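Nrps/pks (Streptomyces albus, PDB 4OPF) probably catalyses decarboxylative carbon-carbon bond formation in polyketide chain extension, as a ketosynthase domain of the oxazolomycin assembly line. Local coordinates at residues R277-A282 and A311-D316; I305-I310 and T373-E378. One frame throughout, in Å; residues are numbered along the deposited sequence.

Overall arrangement
Both contacts are buried and use the same helix, 300-314, in the C-terminal half of the thiolase-type ketosynthase fold. Contact 1 joins its last turn to the end of helix 268-282. Contact 2 joins an earlier part of it to strand 375-376, the outermost strand at one end of the mixed sheet. Their centres lie about 13 Å apart, and Arg-315 of contact 1 packs on Pro-374 of contact 2. Apolar side chains carry both. Contact 1 adds a tyrosine ring whose hydroxyl is bonded elsewhere, whereas contact 2 rests on aliphatic side chains and a leucine methyl lying against a backbone carbonyl. The subunit interface is reached from helix 268-282 in contact 1; no other chain touches contact 2.

Contact 1: residues R277-A282 and A311-D316; sequences RALAKA and AAVYRD
Leu-279 turns its CG anti to its own carbonyl carbon (chi1 -84°), which carries both methyls across to Val-313 and Tyr-314. Val-313 has CG1 anti to its backbone N (chi1 165°), and this branch meets the leucine. The contact is a helix-helix packing in the thiolase-type ketosynthase fold, between the ends of helices 268-282 and 300-314. Leu-279 supplies all the touching atoms on its side. Its CD1 lies over one face of the Tyr-314 ring, 4.0 Å from CE1 of that ring. The same CD1 of Leu-279 is 4.1 Å from CG1 of Val-313, so one methyl serves both neighbours. The leucine and valine side chains run past each other in opposite directions. An alanine in place of Leu-279 would remove both methyls, and is likely to leave this face of the tyrosine ring and Val-313 CG1 without their apolar partner.

Val-284 and Val-289 also pack on Leu-279, and Val-289 touches Tyr-314 as well. The tyrosine hydroxyl is buried but satisfied: it hydrogen-bonds to His-404 NE2 on strand 401-408. On the far side of helix 268-282, Arg-277 and Lys-281 form salt bridges to Asp-178 of the second subunit. Just past the helix end, Arg-315 NH1 donates to Tyr-314 O at 2.9 Å from above the carbonyl plane. At the other end of the tyrosine, CD2 of Leu-279 packs 3.6 Å from OH of Tyr-314.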
loop_
_atom_site.group_PDB
_atom_site.type_symbol
_atom_site.label_atom_id
_atom_site.label_comp_id
_atom_site.label_asym_id
_atom_site.label_seq_id
_atom_site.Cartn_x
_atom_site.Cartn_y
_atom_site.Cartn_z
ATOM N N ARG A 277 8.268 9.133 -15.542
ATOM C CA ARG A 277 8.703 7.957 -14.808
ATOM C C ARG A 277 8.078 6.672 -15.299
ATOM O O ARG A 277 8.751 5.632 -15.413
ATOM C CB ARG A 277 8.437 8.177 -13.299
ATOM C CG ARG A 277 8.848 7.042 -12.391
ATOM C CD ARG A 277 10.386 6.819 -12.332
ATOM N NE ARG A 277 10.613 5.597 -11.539
ATOM C CZ ARG A 277 11.649 4.781 -11.663
ATOM N NH1 ARG A 277 11.701 3.683 -10.909
ATOM N NH2 ARG A 277 12.611 5.051 -12.546
ATOM N N ALA A 278 6.784 6.660 -15.556
ATOM C CA ALA A 278 6.161 5.410 -16.025
ATOM C C ALA A 278 6.739 4.987 -17.363
ATOM O O ALA A 278 6.943 3.784 -17.631
ATOM C CB ALA A 278 4.662 5.545 -16.169
ATOM N N LEU A 279 6.948 5.957 -18.225
ATOM C CA LEU A 279 7.605 5.679 -19.518
ATOM C C LEU A 279 8.991 5.099 -19.411
ATOM O O LEU A 279 9.305 4.146 -20.129
ATOM C CB LEU A 279 7.774 6.941 -20.325
ATOM C CG LEU A 279 6.601 7.381 -21.134
ATOM C CD1 LEU A 279 7.150 8.583 -21.923
ATOM C CD2 LEU A 279 6.107 6.308 -22.128
ATOM N N ALA A 280 9.825 5.679 -18.545
ATOM C CA ALA A 280 11.128 5.129 -18.275
ATOM C C ALA A 280 11.061 3.698 -17.762
ATOM O O ALA A 280 11.829 2.860 -18.218
ATOM C CB ALA A 280 11.897 6.018 -17.286
ATOM N N LYS A 281 10.131 3.381 -16.857
ATOM C CA LYS A 281 10.042 2.031 -16.327
ATOM C C LYS A 281 9.597 1.080 -17.425
ATOM O O LYS A 281 9.972 -0.081 -17.438
ATOM C CB LYS A 281 9.049 1.942 -15.138
ATOM C CG LYS A 281 9.544 2.643 -13.866
ATOM C CD LYS A 281 8.473 2.766 -12.758
ATOM C CE LYS A 281 8.436 1.554 -11.822
ATOM N NZ LYS A 281 7.415 1.687 -10.702
ATOM N N ALA A 282 8.776 1.574 -18.339
ATOM C CA ALA A 282 8.269 0.759 -19.395
ATOM C C ALA A 282 9.331 0.440 -20.484
ATOM O O ALA A 282 9.183 -0.508 -21.228
ATOM C CB ALA A 282 7.138 1.494 -20.023
ATOM N N ALA A 311 1.702 16.862 -23.942
ATOM C CA ALA A 311 2.511 17.303 -25.053
ATOM C C ALA A 311 3.996 17.353 -24.680
ATOM O O ALA A 311 4.864 16.873 -25.461
ATOM C CB ALA A 311 2.042 18.660 -25.570
ATOM N N ALA A 312 4.306 17.887 -23.492
ATOM C CA ALA A 312 5.694 18.057 -23.090
ATOM C C ALA A 312 6.400 16.725 -22.878
ATOM O O ALA A 312 7.558 16.575 -23.225
ATOM C CB ALA A 312 5.818 18.947 -21.855
ATOM N N VAL A 313 5.716 15.741 -22.351
ATOM C CA VAL A 313 6.342 14.504 -22.040
ATOM C C VAL A 313 6.315 13.563 -23.256
ATOM O O VAL A 313 7.312 12.894 -23.543
ATOM C CB VAL A 313 5.635 13.793 -20.875
ATOM C CG1 VAL A 313 6.060 12.327 -20.784
ATOM C CG2 VAL A 313 5.952 14.469 -19.557
ATOM N N TYR A 314 5.166 13.463 -23.907
ATOM C CA TYR A 314 4.939 12.453 -24.957
ATOM C C TYR A 314 5.306 12.882 -26.375
ATOM O O TYR A 314 5.655 12.021 -27.206
ATOM C CB TYR A 314 3.459 11.993 -24.944
ATOM C CG TYR A 314 3.247 10.896 -23.950
ATOM C CD1 TYR A 314 3.597 9.638 -24.280
ATOM C CD2 TYR A 314 2.733 11.117 -22.705
ATOM C CE1 TYR A 314 3.404 8.605 -23.439
ATOM C CE2 TYR A 314 2.575 10.086 -21.808
ATOM C CZ TYR A 314 2.900 8.829 -22.187
ATOM O OH TYR A 314 2.855 7.733 -21.380
ATOM N N ARG A 315 5.227 14.182 -26.632
ATOM C CA ARG A 315 5.405 14.743 -27.975
ATOM C C ARG A 315 6.337 15.958 -28.042
ATOM O O ARG A 315 6.109 16.880 -28.817
ATOM C CB ARG A 315 4.044 15.069 -28.623
ATOM C CG ARG A 315 3.182 13.828 -28.945
ATOM C CD ARG A 315 3.877 12.812 -29.842
ATOM N NE ARG A 315 2.990 11.701 -30.158
ATOM C CZ ARG A 315 2.940 10.538 -29.499
ATOM N NH1 ARG A 315 3.708 10.279 -28.472
ATOM N NH2 ARG A 315 2.076 9.617 -29.869
ATOM N N ASP A 316 7.396 15.943 -27.248
ATOM C CA ASP A 316 8.317 17.067 -27.207
ATOM C C ASP A 316 9.157 17.030 -28.465
ATOM O O ASP A 316 9.911 16.110 -28.649
ATOM C CB ASP A 316 9.207 16.969 -25.952
ATOM C CG ASP A 316 9.984 18.223 -25.721
ATOM O OD1 ASP A 316 9.660 19.222 -26.415
ATOM O OD2 ASP A 316 10.965 18.219 -24.935
#

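Contact 2: residues I305-I310 and T373-E378; sequences IELKAI and TPLRFE
The backbones of Leu-307 and Leu-375 approach most closely, with their CA atoms 8.3 Å apart. Helix 300-314 here packs on the edge strand 375-376 of the mixed sheet in the thiolase-type ketosynthase fold. Leu-375 carries the contact from the strand. Its CG stands anti to its carbonyl carbon (chi1 -52°), and the two methyls divide between successive parts of the helix. CD2 of Leu-375 meets CG2 of Ile-310 at 4.1 Å, the two side chains lying obliquely to each other. CD1 goes to Leu-307, where the side-chain contact is looser: CD2 of Leu-307 is 4.5 Å from CD1 of Leu-375.

Leu-324 on the neighbouring strand 322-325 touches both leucines. Backbone bonds from Arg-376 to Cys-322 and Leu-324 tie the edge strand to this neighbour. The side chain of Arg-376 is exposed. In one of the two conformers of Glu-378, Arg-376 NH1 lies 2.8 Å from OE1 of Glu-378, so this salt bridge is doubtful. Phe-377 instead stacks its ring with Phe-358. The shortest approach of helix and strand involves backbone: CD1 of Leu-375 rests 3.6 Å from the carbonyl O of Leu-307.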
loop_
_atom_site.group_PDB
_atom_site.type_symbol
_atom_site.label_atom_id
_atom_site.label_comp_id
_atom_site.label_asym_id
_atom_site.label_seq_id
_atom_site.Cartn_x
_atom_site.Cartn_y
_atom_site.Cartn_z
ATOM N N ILE A 305 -3.662 22.255 -18.090
ATOM C CA ILE A 305 -2.411 21.781 -17.524
ATOM C C ILE A 305 -2.114 20.362 -17.988
ATOM O O ILE A 305 -0.965 20.052 -18.417
ATOM C CB ILE A 305 -2.431 21.888 -15.993
ATOM C CG1 ILE A 305 -2.240 23.370 -15.629
ATOM C CG2 ILE A 305 -1.380 20.976 -15.368
ATOM C CD1 ILE A 305 -2.545 23.681 -14.186
ATOM N N GLU A 306 -3.132 19.518 -17.943
ATOM C CA GLU A 306 -2.950 18.145 -18.373
ATOM C C GLU A 306 -2.528 18.045 -19.820
ATOM O O GLU A 306 -1.625 17.270 -20.145
ATOM C CB GLU A 306 -4.172 17.237 -18.109
ATOM C CG GLU A 306 -3.878 15.833 -18.604
ATOM C CD GLU A 306 -4.948 14.737 -18.329
ATOM O OE1 GLU A 306 -6.156 15.108 -18.148
ATOM O OE2 GLU A 306 -4.553 13.498 -18.348
ATOM N N LEU A 307 -3.204 18.766 -20.701
ATOM C CA LEU A 307 -2.883 18.702 -22.134
ATOM C C LEU A 307 -1.444 19.198 -22.443
ATOM O O LEU A 307 -0.737 18.611 -23.220
ATOM C CB LEU A 307 -3.863 19.552 -22.932
ATOM C CG LEU A 307 -5.303 19.024 -22.983
ATOM C CD1 LEU A 307 -6.096 20.003 -23.802
ATOM C CD2 LEU A 307 -5.456 17.665 -23.598
ATOM N N LYS A 308 -1.013 20.251 -21.786
ATOM C CA LYS A 308 0.358 20.729 -21.954
ATOM C C LYS A 308 1.346 19.750 -21.397
ATOM O O LYS A 308 2.412 19.589 -21.942
ATOM C CB LYS A 308 0.536 22.062 -21.249
ATOM C CG LYS A 308 -0.256 23.158 -21.944
ATOM C CD LYS A 308 -0.044 24.505 -21.259
ATOM C CE LYS A 308 -0.839 25.604 -21.978
ATOM N NZ LYS A 308 -0.815 26.931 -21.280
ATOM N N ALA A 309 0.999 19.062 -20.315
ATOM C CA ALA A 309 1.950 18.125 -19.725
ATOM C C ALA A 309 2.112 16.881 -20.605
ATOM O O ALA A 309 3.247 16.362 -20.798
ATOM C CB ALA A 309 1.491 17.722 -18.323
ATOM N N ILE A 310 0.990 16.366 -21.123
ATOM C CA ILE A 310 1.044 15.311 -22.168
ATOM C C ILE A 310 1.928 15.694 -23.384
ATOM O O ILE A 310 2.841 14.946 -23.754
ATOM C CB ILE A 310 -0.351 14.929 -22.643
ATOM C CG1 ILE A 310 -1.056 14.216 -21.462
ATOM C CG2 ILE A 310 -0.265 13.985 -23.863
ATOM C CD1 ILE A 310 -2.561 14.092 -21.650
ATOM N N THR A 373 -0.397 21.244 -32.154
ATOM C CA THR A 373 0.024 20.009 -31.470
ATOM C C THR A 373 -0.455 18.856 -32.257
ATOM O O THR A 373 -1.498 18.952 -32.916
ATOM C CB THR A 373 -0.601 19.794 -30.041
ATOM O OG1 THR A 373 -2.043 19.602 -30.128
ATOM C CG2 THR A 373 -0.203 20.944 -29.032
ATOM N N PRO A 374 0.244 17.723 -32.128
ATOM C CA PRO A 374 -0.305 16.516 -32.703
ATOM C C PRO A 374 -1.302 15.749 -31.792
ATOM O O PRO A 374 -1.677 14.642 -32.140
ATOM C CB PRO A 374 0.941 15.676 -32.904
ATOM C CG PRO A 374 1.788 16.011 -31.711
ATOM C CD PRO A 374 1.519 17.467 -31.435
ATOM N N LEU A 375 -1.745 16.329 -30.678
ATOM C CA LEU A 375 -2.753 15.674 -29.852
ATOM C C LEU A 375 -4.076 15.695 -30.657
ATOM O O LEU A 375 -4.376 16.671 -31.302
ATOM C CB LEU A 375 -2.958 16.406 -28.537
ATOM C CG LEU A 375 -1.702 16.679 -27.745
ATOM C CD1 LEU A 375 -1.987 17.253 -26.357
ATOM C CD2 LEU A 375 -0.850 15.432 -27.653
ATOM N N ARG A 376 -4.860 14.630 -30.601
ATOM C CA ARG A 376 -6.164 14.656 -31.216
ATOM C C ARG A 376 -7.199 13.809 -30.436
ATOM O O ARG A 376 -6.842 12.985 -29.581
ATOM C CB ARG A 376 -6.052 14.146 -32.639
ATOM C CG ARG A 376 -5.617 12.695 -32.738
ATOM C CD ARG A 376 -5.507 12.220 -34.187
ATOM N NE ARG A 376 -6.682 12.658 -34.971
ATOM C CZ ARG A 376 -7.796 11.952 -35.142
ATOM N NH1 ARG A 376 -7.921 10.741 -34.627
ATOM N NH2 ARG A 376 -8.800 12.470 -35.817
ATOM N N PHE A 377 -8.469 14.024 -30.754
ATOM C CA PHE A 377 -9.582 13.288 -30.184
ATOM C C PHE A 377 -10.321 12.513 -31.285
ATOM O O PHE A 377 -10.854 13.146 -32.169
ATOM C CB PHE A 377 -10.584 14.270 -29.626
ATOM C CG PHE A 377 -10.096 15.076 -28.465
ATOM C CD1 PHE A 377 -9.496 14.469 -27.375
ATOM C CD2 PHE A 377 -10.311 16.461 -28.440
ATOM C CE1 PHE A 377 -9.075 15.226 -26.296
ATOM C CE2 PHE A 377 -9.892 17.225 -27.363
ATOM C CZ PHE A 377 -9.268 16.598 -26.295
ATOM N N GLU A 378 -10.342 11.178 -31.246
ATOM C CA GLU A 378 -11.060 10.395 -32.222
ATOM C C GLU A 378 -12.568 10.522 -31.996
ATOM O O GLU A 378 -13.041 10.460 -30.872
ATOM C CB GLU A 378 -10.636 8.933 -32.123
ATOM C CG GLU A 378 -11.130 8.037 -33.244
ATOM C CD GLU A 378 -11.091 8.685 -34.645
ATOM O OE1 GLU A 378 -9.986 8.892 -35.198
ATOM O OE2 GLU A 378 -12.165 8.955 -35.207
#